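ABC transporter binding protein AcbH (Actinoplanes, PDB 3OO8) serves as the extracellular solute receptor of an ABC transporter, binding beta-D-galactopyranose with exclusive preference. Local coordinates at residues Pro29-Ser34 against Thr61-Asp66. The protein carries 2 engineered substitutions. Sequence-based numbering, arbitrary orientation.
Sequences PITFGS and TVNTTD
With chi1 at -178°, Val62 sends CG1 away from its own backbone N and against CB of Ser34, 3.7 Å off, while Ser34 swings OG to the side remote from its N (chi1 173°), where the hydroxyl is hydrogen-bonded to the backbone N of Tyr36 and to a water. That water lies 2.8 Å from Ser34 OG and 2.7 Å from Thr64 OG1, tying together two side chains that share a face of the sheet. On the other face, the Asn63 amide reaches diagonally back along the strands, its ND2 in van der Waals contact with CG2 of Thr31 and with CB, 3.7 Å away; ND2 bonds to Asp83 OD1, an oxygen that Thr31 OG1 also reaches weakly.

Between these two faces runs a parallel ladder of five backbone hydrogen bonds. Thr61 N gives to Ile30 O, Phe32 N to Thr61 O, Asn63 N to Phe32 O and Ser34 N to Asn63 O. Thr65 N to Ser34 O, at 3.0 Å and 170°, carries the pairing one residue beyond strand 60-64. Thr31 N bonds instead to Ser84 OG, and the Gly33 backbone to Leu85 and Thr87 of strand 85-89. Phe32, Ser34 and Val62 face helix 39-56, the crossover of this beta-alpha-beta unit, and the Phe32 ring meets Phe45 edge to face.

Hydrophobic packing against that helix thus sits beside a water bridge, the Thr31 and Asn63 face is polar, and backbone bonding ends directly before Asp66, N-cap of helix 67-79, leading straight into the helix that carries the galactose-binding His67 and Gln71.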
ATOM      1  N   PRO A  29     -25.499   2.241  21.804  1.00 24.10           N
ATOM      2  CA  PRO A  29     -24.650   3.123  20.953  1.00 23.55           C
ATOM      3  C   PRO A  29     -23.154   2.909  21.158  1.00 20.33           C
ATOM      4  O   PRO A  29     -22.674   2.935  22.298  1.00 20.60           O
ATOM      5  CB  PRO A  29     -25.007   4.541  21.399  1.00 25.66           C
ATOM      6  CG  PRO A  29     -26.302   4.426  22.119  1.00 26.68           C
ATOM      7  CD  PRO A  29     -26.468   3.002  22.614  1.00 27.64           C
ATOM      8  N   ILE A  30     -22.428   2.699  20.064  1.00 14.16           N
ATOM      9  CA  ILE A  30     -20.965   2.682  20.131  1.00 12.15           C
ATOM     10  C   ILE A  30     -20.357   4.016  19.727  1.00 13.25           C
ATOM     11  O   ILE A  30     -21.000   4.807  19.059  1.00 14.84           O
ATOM     12  CB  ILE A  30     -20.364   1.535  19.279  1.00 13.31           C
ATOM     13  CG1 ILE A  30     -20.577   1.768  17.782  1.00 11.68           C
ATOM     14  CG2 ILE A  30     -20.953   0.199  19.697  1.00 15.44           C
ATOM     15  CD1 ILE A  30     -19.609   0.974  16.859  1.00 13.27           C
ATOM     16  N   THR A  31     -19.113   4.266  20.136  1.00 11.63           N
ATOM     17  CA  THR A  31     -18.365   5.379  19.586  1.00  9.82           C
ATOM     18  C   THR A  31     -17.333   4.849  18.594  1.00 10.55           C
ATOM     19  O   THR A  31     -16.891   3.704  18.681  1.00 12.31           O
ATOM     20  CB  THR A  31     -17.678   6.197  20.690  1.00 12.46           C
ATOM     21  OG1 THR A  31     -16.891   5.328  21.518  1.00 16.44           O
ATOM     22  CG2 THR A  31     -18.758   6.903  21.538  1.00 12.01           C
ATOM     23  N   PHE A  32     -16.944   5.711  17.660  1.00 12.06           N
ATOM     24  CA  PHE A  32     -16.045   5.295  16.597  1.00 12.92           C
ATOM     25  C   PHE A  32     -14.980   6.360  16.424  1.00 13.66           C
ATOM     26  O   PHE A  32     -15.279   7.497  16.076  1.00 14.65           O
ATOM     27  CB  PHE A  32     -16.809   5.146  15.267  1.00 11.97           C
ATOM     28  CG  PHE A  32     -16.285   4.045  14.401  1.00 11.54           C
ATOM     29  CD1 PHE A  32     -17.144   3.092  13.890  1.00  9.15           C
ATOM     30  CD2 PHE A  32     -14.930   3.992  14.065  1.00 10.61           C
ATOM     31  CE1 PHE A  32     -16.666   2.056  13.094  1.00  7.96           C
ATOM     32  CE2 PHE A  32     -14.442   2.955  13.252  1.00 11.49           C
ATOM     33  CZ  PHE A  32     -15.329   1.971  12.787  1.00 11.00           C
ATOM     34  N   GLY A  33     -13.729   5.987  16.667  1.00 11.49           N
ATOM     35  CA  GLY A  33     -12.617   6.912  16.476  1.00 11.74           C
ATOM     36  C   GLY A  33     -12.245   6.898  15.018  1.00 12.57           C
ATOM     37  O   GLY A  33     -11.887   5.842  14.481  1.00 12.99           O
ATOM     38  N   SER A  34     -12.346   8.057  14.369  1.00 12.97           N
ATOM     39  CA  SER A  34     -12.107   8.152  12.949  1.00 12.80           C
ATOM     40  C   SER A  34     -11.063   9.178  12.526  1.00 12.89           C
ATOM     41  O   SER A  34     -11.145  10.344  12.900  1.00 14.83           O
ATOM     42  CB  SER A  34     -13.430   8.442  12.222  1.00 12.60           C
ATOM     43  OG  SER A  34     -13.213   8.704  10.843  1.00 12.38           O
ATOM     44  N   THR A  61     -21.810   6.882  17.128  1.00 12.58           N
ATOM     45  CA  THR A  61     -21.315   8.248  17.180  1.00 14.07           C
ATOM     46  C   THR A  61     -19.895   8.291  16.657  1.00 13.59           C
ATOM     47  O   THR A  61     -19.017   7.647  17.232  1.00 12.91           O
ATOM     48  CB  THR A  61     -21.330   8.804  18.632  1.00 13.47           C
ATOM     49  OG1 THR A  61     -22.695   8.971  19.016  1.00 14.11           O
ATOM     50  CG2 THR A  61     -20.671  10.188  18.653  1.00 10.89           C
ATOM     51  N   VAL A  62     -19.674   9.078  15.601  1.00 10.66           N
ATOM     52  CA  VAL A  62     -18.349   9.157  14.997  1.00 13.23           C
ATOM     53  C   VAL A  62     -17.610  10.323  15.629  1.00 12.67           C
ATOM     54  O   VAL A  62     -18.059  11.475  15.563  1.00 15.60           O
ATOM     55  CB  VAL A  62     -18.400   9.332  13.467  1.00 13.49           C
ATOM     56  CG1 VAL A  62     -16.982   9.345  12.900  1.00 14.12           C
ATOM     57  CG2 VAL A  62     -19.172   8.198  12.817  1.00 14.92           C
ATOM     58  N   ASN A  63     -16.477  10.003  16.244  1.00 13.20           N
ATOM     59  CA  ASN A  63     -15.603  10.998  16.844  1.00 14.39           C
ATOM     60  C   ASN A  63     -14.430  11.184  15.896  1.00 14.65           C
ATOM     61  O   ASN A  63     -13.545  10.332  15.831  1.00 16.33           O
ATOM     62  CB  ASN A  63     -15.154  10.520  18.235  1.00 14.88           C
ATOM     63  CG  ASN A  63     -16.291  10.520  19.256  1.00 13.86           C
ATOM     64  OD1 ASN A  63     -17.185  11.367  19.203  1.00 18.85           O
ATOM     65  ND2 ASN A  63     -16.271   9.573  20.194  1.00 15.16           N
ATOM     66  N   THR A  64     -14.454  12.282  15.134  1.00 15.03           N
ATOM     67  CA  THR A  64     -13.442  12.550  14.130  1.00 15.59           C
ATOM     68  C   THR A  64     -12.319  13.374  14.690  1.00 18.43           C
ATOM     69  O   THR A  64     -12.556  14.346  15.407  1.00 18.71           O
ATOM     70  CB  THR A  64     -14.052  13.255  12.900  1.00 15.41           C
ATOM     71  OG1 THR A  64     -15.072  12.416  12.332  1.00 16.17           O
ATOM     72  CG2 THR A  64     -12.996  13.568  11.847  1.00 16.87           C
ATOM     73  N   THR A  65     -11.095  12.954  14.397  1.00 16.04           N
ATOM     74  CA  THR A  65      -9.897  13.692  14.776  1.00 18.00           C
ATOM     75  C   THR A  65      -9.120  13.971  13.494  1.00 19.28           C
ATOM     76  O   THR A  65      -9.120  13.170  12.549  1.00 18.84           O
ATOM     77  CB  THR A  65      -9.019  12.855  15.715  1.00 19.46           C
ATOM     78  OG1 THR A  65      -9.724  12.661  16.935  1.00 22.68           O
ATOM     79  CG2 THR A  65      -7.691  13.532  16.020  1.00 21.65           C
ATOM     80  N   ASP A  66      -8.480  15.131  13.438  1.00 21.79           N
ATOM     81  CA  ASP A  66      -7.575  15.420  12.341  1.00 19.56           C
ATOM     82  C   ASP A  66      -6.713  14.206  12.011  1.00 17.90           C
ATOM     83  O   ASP A  66      -6.122  13.578  12.895  1.00 17.84           O
ATOM     84  CB  ASP A  66      -6.634  16.552  12.752  1.00 19.55           C
ATOM     85  CG  ASP A  66      -5.569  16.787  11.727  1.00 23.04           C
ATOM     86  OD1 ASP A  66      -5.927  17.284  10.637  1.00 27.09           O
ATOM     87  OD2 ASP A  66      -4.393  16.439  11.996  1.00 30.78           O
TER
HETATM   88  O   HOH W   1     -14.634  10.955  10.123  1.00 14.16           O